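Beta-glucoside phosphorylase BglX (Unidentified, PDB 5VQE) probably cleaves beta-glucosides with phosphate as the attacking group, acting as a family GH3 beta-glucoside phosphorylase with a TIM-barrel-like N-terminal catalytic domain. Local coordinates at residues 30-35 and 56-61; 37-42 and 316-321; 146-151 and 192-197; 151-156 and 221-226. One frame throughout, in Å; residues are numbered along the deposited sequence.

Interaction 1 (30-35 and 56-61); sequences DDEKLG and HFLPGA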
loop_
_atom_site.group_PDB
_atom_site.type_symbol
_atom_site.label_atom_id
_atom_site.label_comp_id
_atom_site.label_asym_id
_atom_site.label_seq_id
_atom_site.Cartn_x
_atom_site.Cartn_y
_atom_site.Cartn_z
ATOM N N ASP A 30 27.834 2.041 20.470
ATOM C CA ASP A 30 26.729 2.983 20.307
ATOM C C ASP A 30 26.486 3.289 18.835
ATOM O O ASP A 30 25.335 3.355 18.393
ATOM C CB ASP A 30 27.009 4.273 21.079
ATOM C CG ASP A 30 26.839 4.109 22.571
ATOM O OD1 ASP A 30 26.517 2.994 23.031
ATOM O OD2 ASP A 30 27.027 5.110 23.291
ATOM N N ASP A 31 27.554 3.468 18.056
ATOM C CA ASP A 31 27.384 3.746 16.632
ATOM C C ASP A 31 26.691 2.586 15.918
ATOM O O ASP A 31 25.877 2.802 15.007
ATOM C CB ASP A 31 28.736 4.028 15.988
ATOM C CG ASP A 31 29.172 5.473 16.133
ATOM O OD1 ASP A 31 28.374 6.306 16.613
ATOM O OD2 ASP A 31 30.323 5.773 15.750
ATOM N N GLU A 32 27.008 1.349 16.310
ATOM C CA GLU A 32 26.365 0.193 15.698
ATOM C C GLU A 32 24.911 0.082 16.125
ATOM O O GLU A 32 24.051 -0.316 15.329
ATOM C CB GLU A 32 27.113 -1.086 16.070
ATOM C CG GLU A 32 28.410 -1.273 15.337
ATOM C CD GLU A 32 29.160 -2.489 15.821
ATOM O OE1 GLU A 32 29.408 -2.596 17.047
ATOM O OE2 GLU A 32 29.469 -3.349 14.979
ATOM N N LYS A 33 24.620 0.403 17.385
ATOM C CA LYS A 33 23.236 0.391 17.842
ATOM C C LYS A 33 22.422 1.457 17.118
ATOM O O LYS A 33 21.314 1.192 16.641
ATOM C CB LYS A 33 23.179 0.585 19.357
ATOM C CG LYS A 33 23.601 -0.638 20.161
ATOM C CD LYS A 33 23.666 -0.309 21.649
ATOM C CE LYS A 33 24.352 -1.391 22.455
ATOM N NZ LYS A 33 24.422 -1.023 23.902
ATOM N N LEU A 34 22.974 2.672 16.999
ATOM C CA LEU A 34 22.286 3.723 16.251
ATOM C C LEU A 34 22.015 3.292 14.812
ATOM O O LEU A 34 20.950 3.587 14.256
ATOM C CB LEU A 34 23.105 5.019 16.283
ATOM C CG LEU A 34 23.243 5.689 17.658
ATOM C CD1 LEU A 34 24.210 6.869 17.609
ATOM C CD2 LEU A 34 21.884 6.143 18.178
ATOM N N GLY A 35 22.964 2.594 14.187
ATOM C CA GLY A 35 22.756 2.165 12.813
ATOM C C GLY A 35 21.642 1.137 12.693
ATOM O O GLY A 35 20.903 1.119 11.703
ATOM N N HIS A 56 28.065 5.126 5.663
ATOM C CA HIS A 56 28.056 6.088 6.751
ATOM C C HIS A 56 27.678 5.471 8.083
ATOM O O HIS A 56 27.855 6.119 9.121
ATOM C CB HIS A 56 27.086 7.224 6.416
ATOM C CG HIS A 56 27.333 7.833 5.073
ATOM N ND1 HIS A 56 28.367 8.714 4.837
ATOM C CD2 HIS A 56 26.700 7.669 3.888
ATOM C CE1 HIS A 56 28.351 9.076 3.567
ATOM N NE2 HIS A 56 27.348 8.460 2.970
ATOM N N PHE A 57 27.157 4.253 8.071
ATOM C CA PHE A 57 26.731 3.527 9.255
ATOM C C PHE A 57 26.329 2.139 8.786
ATOM O O PHE A 57 26.251 1.870 7.585
ATOM C CB PHE A 57 25.572 4.232 9.965
ATOM C CG PHE A 57 24.454 4.632 9.044
ATOM C CD1 PHE A 57 24.358 5.930 8.581
ATOM C CD2 PHE A 57 23.506 3.706 8.638
ATOM C CE1 PHE A 57 23.338 6.306 7.735
ATOM C CE2 PHE A 57 22.484 4.071 7.797
ATOM C CZ PHE A 57 22.399 5.377 7.338
ATOM N N LEU A 58 26.066 1.261 9.746
ATOM C CA LEU A 58 25.659 -0.104 9.430
ATOM C C LEU A 58 24.167 -0.251 9.709
ATOM O O LEU A 58 23.760 -0.334 10.881
ATOM C CB LEU A 58 26.480 -1.107 10.247
ATOM C CG LEU A 58 28.000 -0.962 10.015
ATOM C CD1 LEU A 58 28.812 -1.905 10.918
ATOM C CD2 LEU A 58 28.386 -1.170 8.543
ATOM N N PRO A 59 23.314 -0.266 8.684
ATOM C CA PRO A 59 21.870 -0.171 8.927
ATOM C C PRO A 59 21.294 -1.465 9.474
ATOM O O PRO A 59 21.871 -2.548 9.349
ATOM C CB PRO A 59 21.292 0.146 7.545
ATOM C CG PRO A 59 22.252 -0.471 6.593
ATOM C CD PRO A 59 23.619 -0.319 7.242
ATOM N N GLY A 60 20.112 -1.335 10.075
ATOM C CA GLY A 60 19.415 -2.492 10.604
ATOM C C GLY A 60 18.532 -3.170 9.571
ATOM O O GLY A 60 18.181 -4.343 9.735
ATOM N N ALA A 61 18.169 -2.450 8.512
ATOM C CA ALA A 61 17.252 -2.969 7.504
ATOM C C ALA A 61 17.436 -2.200 6.203
ATOM O O ALA A 61 18.051 -1.134 6.174
ATOM C CB ALA A 61 15.793 -2.868 7.971
HETATM O O HOH W 1 26.792 1.934 12.519
HETATM O O HOH W 2 24.561 -1.743 12.976
#

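Interaction 2 (37-42 and 316-321); sequences LICEII and LTFTLN. With G2F (2-deoxy-2-fluoro-alpha-D-glucopyranose), chain B.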
loop_
_atom_site.group_PDB
_atom_site.type_symbol
_atom_site.label_atom_id
_atom_site.label_comp_id
_atom_site.label_asym_id
_atom_site.label_seq_id
_atom_site.Cartn_x
_atom_site.Cartn_y
_atom_site.Cartn_z
ATOM N N LEU A 37 18.944 1.184 14.086
ATOM C CA LEU A 37 17.669 1.891 14.074
ATOM C C LEU A 37 17.217 2.274 12.673
ATOM O O LEU A 37 16.052 2.646 12.502
ATOM C CB LEU A 37 17.756 3.169 14.904
ATOM C CG LEU A 37 18.229 3.067 16.355
ATOM C CD1 LEU A 37 18.359 4.446 16.926
ATOM C CD2 LEU A 37 17.276 2.247 17.194
ATOM N N ILE A 38 18.102 2.228 11.677
ATOM C CA ILE A 38 17.859 2.858 10.380
ATOM C C ILE A 38 17.554 1.792 9.336
ATOM O O ILE A 38 18.297 0.816 9.193
ATOM C CB ILE A 38 19.060 3.712 9.934
ATOM C CG1 ILE A 38 19.269 4.883 10.893
ATOM C CG2 ILE A 38 18.843 4.245 8.513
ATOM C CD1 ILE A 38 20.599 5.604 10.715
ATOM N N CYS A 39 16.467 1.991 8.600
ATOM C CA CYS A 39 16.219 1.273 7.359
ATOM C C CYS A 39 16.578 2.175 6.187
ATOM O O CYS A 39 16.100 3.312 6.110
ATOM C CB CYS A 39 14.758 0.841 7.249
ATOM S SG CYS A 39 14.413 0.059 5.681
ATOM N N GLU A 40 17.404 1.666 5.278
ATOM C CA GLU A 40 17.821 2.410 4.094
ATOM C C GLU A 40 17.105 1.904 2.847
ATOM O O GLU A 40 16.956 0.696 2.648
ATOM C CB GLU A 40 19.332 2.295 3.895
ATOM C CG GLU A 40 20.143 3.220 4.770
ATOM C CD GLU A 40 19.935 4.691 4.413
ATOM O OE1 GLU A 40 19.945 5.035 3.212
ATOM O OE2 GLU A 40 19.734 5.501 5.338
ATOM N N ILE A 41 16.691 2.835 1.993
ATOM C CA ILE A 41 16.024 2.485 0.745
ATOM C C ILE A 41 17.065 2.063 -0.284
ATOM O O ILE A 41 18.202 2.543 -0.286
ATOM C CB ILE A 41 15.168 3.667 0.240
ATOM C CG1 ILE A 41 14.138 3.180 -0.779
ATOM C CG2 ILE A 41 16.039 4.771 -0.354
ATOM C CD1 ILE A 41 13.087 4.228 -1.117
ATOM N N ILE A 42 16.676 1.154 -1.174
ATOM C CA ILE A 42 17.566 0.650 -2.210
ATOM C C ILE A 42 16.839 0.665 -3.547
ATOM O O ILE A 42 15.694 0.209 -3.647
ATOM C CB ILE A 42 18.081 -0.761 -1.865
ATOM C CG1 ILE A 42 19.162 -0.627 -0.793
ATOM C CG2 ILE A 42 18.622 -1.474 -3.102
ATOM C CD1 ILE A 42 19.675 -1.902 -0.263
ATOM N N LEU A 316 13.726 4.047 12.320
ATOM C CA LEU A 316 13.501 5.149 11.398
ATOM C C LEU A 316 13.574 4.618 9.980
ATOM O O LEU A 316 14.561 3.971 9.605
ATOM C CB LEU A 316 14.548 6.249 11.588
ATOM C CG LEU A 316 14.525 6.980 12.932
ATOM C CD1 LEU A 316 15.882 7.592 13.242
ATOM C CD2 LEU A 316 13.471 8.059 12.921
ATOM N N THR A 317 12.545 4.894 9.192
ATOM C CA THR A 317 12.457 4.377 7.827
ATOM C C THR A 317 12.989 5.440 6.868
ATOM O O THR A 317 12.314 6.428 6.569
ATOM C CB THR A 317 11.025 3.970 7.508
ATOM O OG1 THR A 317 10.613 2.993 8.472
ATOM C CG2 THR A 317 10.919 3.374 6.109
ATOM N N PHE A 318 14.226 5.237 6.422
ATOM C CA PHE A 318 14.874 6.015 5.370
ATOM C C PHE A 318 15.521 7.269 5.927
ATOM O O PHE A 318 15.086 7.808 6.950
ATOM C CB PHE A 318 13.909 6.419 4.249
ATOM C CG PHE A 318 13.174 5.272 3.630
ATOM C CD1 PHE A 318 13.615 3.968 3.805
ATOM C CD2 PHE A 318 12.040 5.500 2.863
ATOM C CE1 PHE A 318 12.925 2.908 3.229
ATOM C CE2 PHE A 318 11.348 4.443 2.289
ATOM C CZ PHE A 318 11.796 3.152 2.464
ATOM N N THR A 319 16.566 7.727 5.242
ATOM C CA THR A 319 17.283 8.940 5.589
ATOM C C THR A 319 17.122 9.950 4.462
ATOM O O THR A 319 16.713 9.613 3.349
ATOM C CB THR A 319 18.773 8.667 5.822
ATOM O OG1 THR A 319 19.328 8.025 4.667
ATOM C CG2 THR A 319 18.981 7.784 7.044
ATOM N N LEU A 320 17.458 11.199 4.767
ATOM C CA LEU A 320 17.448 12.274 3.782
ATOM C C LEU A 320 18.880 12.495 3.301
ATOM O O LEU A 320 19.281 11.965 2.260
ATOM C CB LEU A 320 16.840 13.538 4.406
ATOM C CG LEU A 320 16.663 14.792 3.555
ATOM C CD1 LEU A 320 15.796 14.490 2.350
ATOM C CD2 LEU A 320 16.054 15.900 4.410
ATOM N N ASN A 321 19.662 13.252 4.067
ATOM C CA ASN A 321 21.110 13.231 3.940
ATOM C C ASN A 321 21.652 12.254 4.975
ATOM O O ASN A 321 21.512 12.511 6.181
ATOM C CB ASN A 321 21.696 14.625 4.159
ATOM C CG ASN A 321 23.198 14.662 3.954
ATOM O OD1 ASN A 321 23.970 14.425 4.882
ATOM N ND2 ASN A 321 23.614 14.938 2.730
HETATM C C1 G2F B . 5.567 5.690 3.901
HETATM C C2 G2F B . 4.193 5.193 3.344
HETATM C C3 G2F B . 4.072 3.671 3.655
HETATM C C4 G2F B . 5.316 2.942 3.060
HETATM C C5 G2F B . 6.603 3.577 3.688
HETATM C C6 G2F B . 7.906 2.932 3.070
HETATM O O3 G2F B . 2.960 3.182 2.954
HETATM O O4 G2F B . 5.267 1.609 3.495
HETATM O O5 G2F B . 6.631 4.953 3.349
HETATM O O6 G2F B . 7.816 3.002 1.675
HETATM F F2 G2F B . 3.182 5.846 3.957
HETATM O O HOH W 3 17.208 5.655 2.772
#

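Interaction 3 (146-151 and 192-197); sequences EPIIDI and IKHFPG. With G2F (2-deoxy-2-fluoro-alpha-D-glucopyranose), chain B.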
loop_
_atom_site.group_PDB
_atom_site.type_symbol
_atom_site.label_atom_id
_atom_site.label_comp_id
_atom_site.label_asym_id
_atom_site.label_seq_id
_atom_site.Cartn_x
_atom_site.Cartn_y
_atom_site.Cartn_z
ATOM N N GLU A 146 2.891 -4.272 5.023
ATOM C CA GLU A 146 1.462 -4.440 4.801
ATOM C C GLU A 146 0.943 -5.400 5.862
ATOM O O GLU A 146 1.714 -6.193 6.409
ATOM C CB GLU A 146 1.174 -5.002 3.405
ATOM C CG GLU A 146 2.038 -4.473 2.263
ATOM C CD GLU A 146 1.661 -3.088 1.776
ATOM O OE1 GLU A 146 0.519 -2.636 2.021
ATOM O OE2 GLU A 146 2.524 -2.449 1.125
ATOM N N PRO A 147 -0.368 -5.397 6.137
ATOM C CA PRO A 147 -1.490 -4.761 5.444
ATOM C C PRO A 147 -1.876 -3.371 5.917
ATOM O O PRO A 147 -1.656 -2.962 7.055
ATOM C CB PRO A 147 -2.640 -5.722 5.727
ATOM C CG PRO A 147 -2.363 -6.159 7.127
ATOM C CD PRO A 147 -0.848 -6.283 7.215
ATOM N N ILE A 148 -2.483 -2.655 4.985
ATOM C CA ILE A 148 -3.072 -1.351 5.249
ATOM C C ILE A 148 -4.417 -1.558 5.925
ATOM O O ILE A 148 -5.317 -2.190 5.359
ATOM C CB ILE A 148 -3.223 -0.554 3.946
ATOM C CG1 ILE A 148 -1.831 -0.175 3.428
ATOM C CG2 ILE A 148 -4.079 0.702 4.152
ATOM C CD1 ILE A 148 -1.820 0.351 2.028
ATOM N N ILE A 149 -4.553 -1.027 7.137
ATOM C CA ILE A 149 -5.802 -1.129 7.880
ATOM C C ILE A 149 -6.362 0.267 8.112
ATOM O O ILE A 149 -7.103 0.502 9.070
ATOM C CB ILE A 149 -5.614 -1.899 9.201
ATOM C CG1 ILE A 149 -4.514 -1.267 10.061
ATOM C CG2 ILE A 149 -5.317 -3.360 8.900
ATOM C CD1 ILE A 149 -4.440 -1.857 11.466
ATOM N N ASP A 150 -6.025 1.199 7.222
ATOM C CA ASP A 150 -6.753 2.456 7.153
ATOM C C ASP A 150 -8.195 2.200 6.739
ATOM O O ASP A 150 -8.505 1.217 6.062
ATOM C CB ASP A 150 -6.113 3.407 6.145
ATOM C CG ASP A 150 -4.678 3.741 6.482
ATOM O OD1 ASP A 150 -4.361 3.840 7.684
ATOM O OD2 ASP A 150 -3.881 3.925 5.534
ATOM N N ILE A 151 -9.076 3.108 7.147
ATOM C CA ILE A 151 -10.494 3.059 6.802
ATOM C C ILE A 151 -10.730 4.109 5.732
ATOM O O ILE A 151 -10.369 5.274 5.917
ATOM C CB ILE A 151 -11.380 3.326 8.034
ATOM C CG1 ILE A 151 -11.084 2.335 9.159
ATOM C CG2 ILE A 151 -12.852 3.274 7.653
ATOM C CD1 ILE A 151 -11.714 2.721 10.493
ATOM N N ILE A 192 1.179 -3.546 10.161
ATOM C CA ILE A 192 -0.083 -2.817 10.081
ATOM C C ILE A 192 0.204 -1.322 10.013
ATOM O O ILE A 192 1.015 -0.795 10.785
ATOM C CB ILE A 192 -1.010 -3.174 11.256
ATOM C CG1 ILE A 192 -0.306 -3.031 12.615
ATOM C CG2 ILE A 192 -1.576 -4.580 11.055
ATOM C CD1 ILE A 192 -1.234 -3.318 13.816
ATOM N N LYS A 193 -0.452 -0.643 9.068
ATOM C CA LYS A 193 -0.243 0.774 8.783
ATOM C C LYS A 193 -1.567 1.352 8.300
ATOM O O LYS A 193 -2.453 0.605 7.878
ATOM C CB LYS A 193 0.876 0.969 7.742
ATOM C CG LYS A 193 0.561 0.446 6.336
ATOM C CD LYS A 193 1.788 0.541 5.425
ATOM C CE LYS A 193 1.442 0.293 3.968
ATOM N NZ LYS A 193 2.644 0.204 3.076
ATOM N N HIS A 194 -1.733 2.679 8.356
ATOM C CA HIS A 194 -0.778 3.688 8.819
ATOM C C HIS A 194 -1.263 4.296 10.146
ATOM O O HIS A 194 -2.261 5.005 10.172
ATOM C CB HIS A 194 -0.639 4.807 7.782
ATOM C CG HIS A 194 -0.244 4.335 6.413
ATOM N ND1 HIS A 194 -1.168 3.945 5.465
ATOM C CD2 HIS A 194 0.970 4.213 5.826
ATOM C CE1 HIS A 194 -0.537 3.592 4.356
ATOM N NE2 HIS A 194 0.760 3.750 4.546
ATOM N N PHE A 195 -0.578 4.017 11.227
ATOM C CA PHE A 195 -1.056 4.426 12.541
ATOM C C PHE A 195 -0.774 5.913 12.758
ATOM O O PHE A 195 0.315 6.392 12.426
ATOM C CB PHE A 195 -0.374 3.582 13.609
ATOM C CG PHE A 195 -0.638 4.029 15.023
ATOM C CD1 PHE A 195 0.247 4.868 15.670
ATOM C CD2 PHE A 195 -1.747 3.562 15.721
ATOM C CE1 PHE A 195 0.018 5.272 16.971
ATOM C CE2 PHE A 195 -1.980 3.969 17.025
ATOM C CZ PHE A 195 -1.097 4.824 17.642
ATOM N N PRO A 196 -1.714 6.674 13.351
ATOM C CA PRO A 196 -2.975 6.328 14.009
ATOM C C PRO A 196 -4.201 6.206 13.109
ATOM O O PRO A 196 -5.305 6.065 13.637
ATOM C CB PRO A 196 -3.159 7.491 14.991
ATOM C CG PRO A 196 -2.622 8.640 14.263
ATOM C CD PRO A 196 -1.376 8.086 13.582
ATOM N N GLY A 197 -4.023 6.277 11.792
ATOM C CA GLY A 197 -5.094 5.924 10.886
ATOM C C GLY A 197 -5.381 6.937 9.803
ATOM O O GLY A 197 -5.910 8.018 10.074
HETATM C C1 G2F B . 5.567 5.690 3.901
HETATM C C2 G2F B . 4.193 5.193 3.344
HETATM C C3 G2F B . 4.072 3.671 3.655
HETATM C C4 G2F B . 5.316 2.942 3.060
HETATM C C5 G2F B . 6.603 3.577 3.688
HETATM C C6 G2F B . 7.906 2.932 3.070
HETATM O O3 G2F B . 2.960 3.182 2.954
HETATM O O4 G2F B . 5.267 1.609 3.495
HETATM O O5 G2F B . 6.631 4.953 3.349
HETATM O O6 G2F B . 7.816 3.002 1.675
HETATM F F2 G2F B . 3.182 5.846 3.957
HETATM O O HOH W 4 1.877 0.027 0.237
#

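Interaction 4 (151-156 and 221-226); sequences IDMNPE and DTYGRI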
loop_
_atom_site.group_PDB
_atom_site.type_symbol
_atom_site.label_atom_id
_atom_site.label_comp_id
_atom_site.label_asym_id
_atom_site.label_seq_id
_atom_site.Cartn_x
_atom_site.Cartn_y
_atom_site.Cartn_z
ATOM N N ILE A 151 -9.076 3.108 7.147
ATOM C CA ILE A 151 -10.494 3.059 6.802
ATOM C C ILE A 151 -10.730 4.109 5.732
ATOM O O ILE A 151 -10.369 5.274 5.917
ATOM C CB ILE A 151 -11.380 3.326 8.034
ATOM C CG1 ILE A 151 -11.084 2.335 9.159
ATOM C CG2 ILE A 151 -12.852 3.274 7.653
ATOM C CD1 ILE A 151 -11.714 2.721 10.493
ATOM N N ASP A 152 -11.341 3.712 4.613
ATOM C CA ASP A 152 -11.600 4.643 3.511
ATOM C C ASP A 152 -12.879 5.441 3.781
ATOM O O ASP A 152 -13.847 5.410 3.021
ATOM C CB ASP A 152 -11.687 3.883 2.190
ATOM C CG ASP A 152 -11.521 4.784 0.973
ATOM O OD1 ASP A 152 -10.898 5.859 1.098
ATOM O OD2 ASP A 152 -11.997 4.401 -0.124
ATOM N N MET A 153 -12.861 6.180 4.896
ATOM C CA MET A 153 -13.998 7.023 5.249
ATOM C C MET A 153 -14.187 8.145 4.238
ATOM O O MET A 153 -15.285 8.332 3.702
ATOM C CB MET A 153 -13.813 7.627 6.641
ATOM C CG MET A 153 -13.976 6.699 7.798
ATOM S SD MET A 153 -14.077 7.631 9.346
ATOM C CE MET A 153 -14.150 6.278 10.524
ATOM N N ASN A 154 -13.126 8.897 3.961
ATOM C CA ASN A 154 -13.236 10.142 3.218
ATOM C C ASN A 154 -12.956 9.888 1.745
ATOM O O ASN A 154 -11.794 9.647 1.382
ATOM C CB ASN A 154 -12.257 11.175 3.776
ATOM C CG ASN A 154 -12.531 12.574 3.258
ATOM O OD1 ASN A 154 -12.860 12.766 2.086
ATOM N ND2 ASN A 154 -12.399 13.558 4.134
ATOM N N PRO A 155 -13.956 9.959 0.855
ATOM C CA PRO A 155 -13.722 9.592 -0.554
ATOM C C PRO A 155 -12.827 10.556 -1.332
ATOM O O PRO A 155 -12.448 10.228 -2.463
ATOM C CB PRO A 155 -15.139 9.570 -1.155
ATOM C CG PRO A 155 -16.083 9.685 0.007
ATOM C CD PRO A 155 -15.346 10.382 1.088
ATOM N N GLU A 156 -12.488 11.725 -0.791
ATOM C CA GLU A 156 -11.575 12.637 -1.469
ATOM C C GLU A 156 -10.124 12.403 -1.080
ATOM O O GLU A 156 -9.235 13.091 -1.598
ATOM C CB GLU A 156 -11.957 14.095 -1.174
ATOM C CG GLU A 156 -13.303 14.515 -1.752
ATOM C CD GLU A 156 -13.305 14.532 -3.280
ATOM O OE1 GLU A 156 -12.302 14.986 -3.873
ATOM O OE2 GLU A 156 -14.306 14.088 -3.882
ATOM N N ASP A 221 -13.577 3.664 18.799
ATOM C CA ASP A 221 -14.587 2.718 18.329
ATOM C C ASP A 221 -14.351 2.234 16.905
ATOM O O ASP A 221 -14.980 1.253 16.496
ATOM C CB ASP A 221 -15.989 3.342 18.388
ATOM C CG ASP A 221 -16.396 3.772 19.788
ATOM O OD1 ASP A 221 -15.925 3.179 20.781
ATOM O OD2 ASP A 221 -17.213 4.711 19.887
ATOM N N THR A 222 -13.490 2.900 16.135
ATOM C CA THR A 222 -13.243 2.509 14.753
ATOM C C THR A 222 -11.779 2.110 14.568
ATOM O O THR A 222 -11.457 0.914 14.561
ATOM C CB THR A 222 -13.657 3.645 13.810
ATOM O OG1 THR A 222 -12.933 4.843 14.122
ATOM C CG2 THR A 222 -15.152 3.928 13.958
ATOM N N TYR A 223 -10.877 3.084 14.430
ATOM C CA TYR A 223 -9.461 2.751 14.262
ATOM C C TYR A 223 -8.934 1.938 15.440
ATOM O O TYR A 223 -8.236 0.934 15.252
ATOM C CB TYR A 223 -8.636 4.029 14.075
ATOM C CG TYR A 223 -8.869 4.655 12.729
ATOM C CD1 TYR A 223 -8.114 4.278 11.624
ATOM C CD2 TYR A 223 -9.873 5.597 12.544
ATOM C CE1 TYR A 223 -8.344 4.843 10.378
ATOM C CE2 TYR A 223 -10.102 6.160 11.301
ATOM C CZ TYR A 223 -9.335 5.776 10.227
ATOM O OH TYR A 223 -9.567 6.336 8.990
ATOM N N GLY A 224 -9.248 2.356 16.666
ATOM C CA GLY A 224 -8.761 1.627 17.825
ATOM C C GLY A 224 -9.232 0.183 17.843
ATOM O O GLY A 224 -8.472 -0.724 18.189
ATOM N N ARG A 225 -10.485 -0.051 17.451
ATOM C CA ARG A 225 -10.998 -1.413 17.378
ATOM C C ARG A 225 -10.202 -2.256 16.392
ATOM O O ARG A 225 -9.904 -3.424 16.663
ATOM C CB ARG A 225 -12.470 -1.386 16.979
ATOM C CG ARG A 225 -13.133 -2.748 16.918
ATOM C CD ARG A 225 -14.598 -2.603 16.534
ATOM N NE ARG A 225 -15.236 -3.888 16.267
ATOM C CZ ARG A 225 -15.756 -4.679 17.204
ATOM N NH1 ARG A 225 -15.712 -4.326 18.481
ATOM N NH2 ARG A 225 -16.316 -5.829 16.866
ATOM N N ILE A 226 -9.853 -1.683 15.240
ATOM C CA ILE A 226 -9.100 -2.422 14.226
ATOM C C ILE A 226 -7.684 -2.707 14.712
ATOM O O ILE A 226 -7.201 -3.846 14.644
ATOM C CB ILE A 226 -9.088 -1.641 12.899
ATOM C CG1 ILE A 226 -10.516 -1.448 12.384
ATOM C CG2 ILE A 226 -8.240 -2.364 11.859
ATOM C CD1 ILE A 226 -10.602 -0.534 11.192
#

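Interaction 1 (30-35 and 56-61)
Gly35, in the last turn of the 30-35 helical segment, lies against the extended backbone of Leu58 and Pro59, and the start of Gly60. Its CA is 4.6 Å from the CA of Pro59. Gly35 CA approaches Leu58 O at 3.3 Å, a CA-H...O contact well off straight. In the other direction Pro59 CA points its hydrogen at Gly35 O over 3.2 Å, with an angle of 147° at H. A side chain at Gly35 would run into Leu58 O, and glycine lets the two backbones come this close. Two waters bridge the rest of the gap. One donates to Asp31 O and accepts from Leu58 N at 2.9 Å. The other donates to both Glu32 O and Leu58 O, the latter at 2.6 Å. Both bind carbonyls of the first helical turn. This helix leads into strand 38-42 of the TIM-barrel-like domain, and 56-61 leads into the neighbouring parallel strand 61-64. Side chains add little. Leu58 holds CG beside its backbone N (chi1 -58°), and its CD1 comes to 4.4 Å from Glu32 OE2. That carboxylate oxygen has its salt bridge with Lys84. Phe57 turns its ring to Phe326 of helix 322-335.

Interaction 2 (37-42 and 316-321)
Strands 38-42 and 316-317 pair in parallel in the TIM-barrel-like domain, and Phe318, just past the second strand, lines the fluoroglucose pocket. Leu316 N donates to Leu37 O, and Cys39 N gives a nearly straight bond of 2.9 Å to Leu316 O. Phe318 N then donates to Cys39 O at 2.7 Å. The Phe318 ring is enclosed on both faces. Ile41 CB lies over one, 3.9 Å from the centroid, and Thr317 CG2 covers the other. Cys39 O is at the ring edge, in plane, and Cys39 SG makes a sulfur-aromatic contact at the edge. Phe318 CE2 is 3.8 Å from C6 of the fluoroglucose. Glu40 leaves its strand with CG beside the backbone N, then bends at chi2 (-67°). Glu40 OE2 thereby accepts from Thr319 OG1 at 2.6 Å through the syn lone pair. A water joins Ile41 N and Thr319 N, with a weak bond to Glu40 OE1. A leucine in place of Glu40 would probably leave the Thr319 hydroxyl without its acceptor and the chain after Phe318 less firmly held. The buried carboxylate thus holds the chain just after Phe318 by polar bonds, while the ring meets the sugar through carbon alone.

Interaction 3 (146-151 and 192-197)
Lys193 starts with CG between its backbone N and carbonyl carbon (chi1 67°) and then runs extended, which carries NZ across Ile148 to Glu146 and the sugar. His194 instead sets CG beside its backbone N (chi1 -56°), bringing its ring edge to Asp150. A cis peptide bond joins these two residues. Asp150 grips His194 twice. Asp150 OD2 accepts from His194 ND1 at 2.7 Å through its syn lone pair, and OD2 lies in the plane of the ring. Asp150 OD1 accepts from His194 N at 3.0 Å from above the carboxylate plane. Carboxylate and ring are nearly coplanar, 21° apart. The two bonds fix the rotation of the imidazole, and His194 NE2 meets O3 of the fluoroglucose at 2.8 Å. Lys193 CG lies over one face of this ring. Lys193 NZ donates to O3 and to O4 of the sugar, each at 3.0 Å. Lys193 NZ also forms a long salt bridge of 3.3 Å with Glu146 OE2, which it meets from above the carboxylate plane. Tyr145 O takes a further bond from NZ. Ile148 CG1 presses tightly on Lys193 CE at 3.4 Å. The backbones pair too: Lys193 N donates to Pro147 O, and Ile149 N donates almost straight to Lys193 O at 2.8 Å. Ile149 CD1 packs on Ile192 CB. Lys193 and His194 are part of the sugar pocket at the end of a barrel strand, which Asn92 and Arg163 also serve with hydrogen bonds, with Asp150 and Glu146 as second shell; paired Lys and His ligands of this kind are familiar in GH3 glucoside pockets.

Interaction 4 (151-156 and 221-226)
Ile151 points its end squarely at a face of the Tyr223 ring. Its CD1 sits 3.7 Å from the centroid and only 5° off the ring normal, a CH-pi contact over the centre. The two side chains come from opposite directions. With CG1 beside the backbone N (chi1 -57°) and the chain then extended, CD1 gets beyond the phenol oxygen and onto the middle of the ring. Ile151 CB stays near the outer end, 3.9 Å from Tyr223 CZ. The same methyl tip touches two further helix residues. Ile151 CD1 meets Ile226 CD1 at 3.5 Å, the two isoleucines crossing at a slant, and lies 4.0 Å from Thr222 CB. Met153 reaches in beside it as an extended chain. Met153 CE comes to 4.1 Å from Tyr223 CE2, in an approach that is neither over the face nor at the edge. The same CE lies near Thr222 OG1, a hydroxyl bonded to Glu218 O. Tyr223 OH bonds to Asp198 O, which fixes the outer end of the ring. No hydrogen bond crosses between the segments; the contact is apolar. An alanine in place of Tyr223 would probably leave the Ile151 tip without its aromatic cover and Asp198 O without this partner. The 151-156 loop, which follows strand 143-144, lies against helix 216-232 here, while helix 169-184 packs on both isoleucines, through Pro169 and its next turn, and Trp219 meets the Tyr223 ring at a small angle between planes.

Overall arrangement
From the N terminus, helix 30-36 runs into strand 38-42, and interaction 1 closes a short loop by bringing 56-61 back to that helix. Interaction 2 crosses it: its first segment lies between those of interaction 1, and its second, 316-321, comes 274 residues later. The two touch where Gly60 and Ala61 meet strand 38-42. Interactions 3 and 4 both fall within the long span of interaction 2. Interaction 3 joins the loop after strand 143-144 to strand 191-195, and interaction 4 joins its continuation to helix 216-232. They cross each other and share Ile151, and Gly197 packs on Tyr223. Interactions 2 and 3 stay about 9 Å apart at their nearest atoms, yet both reach the fluoroglucose.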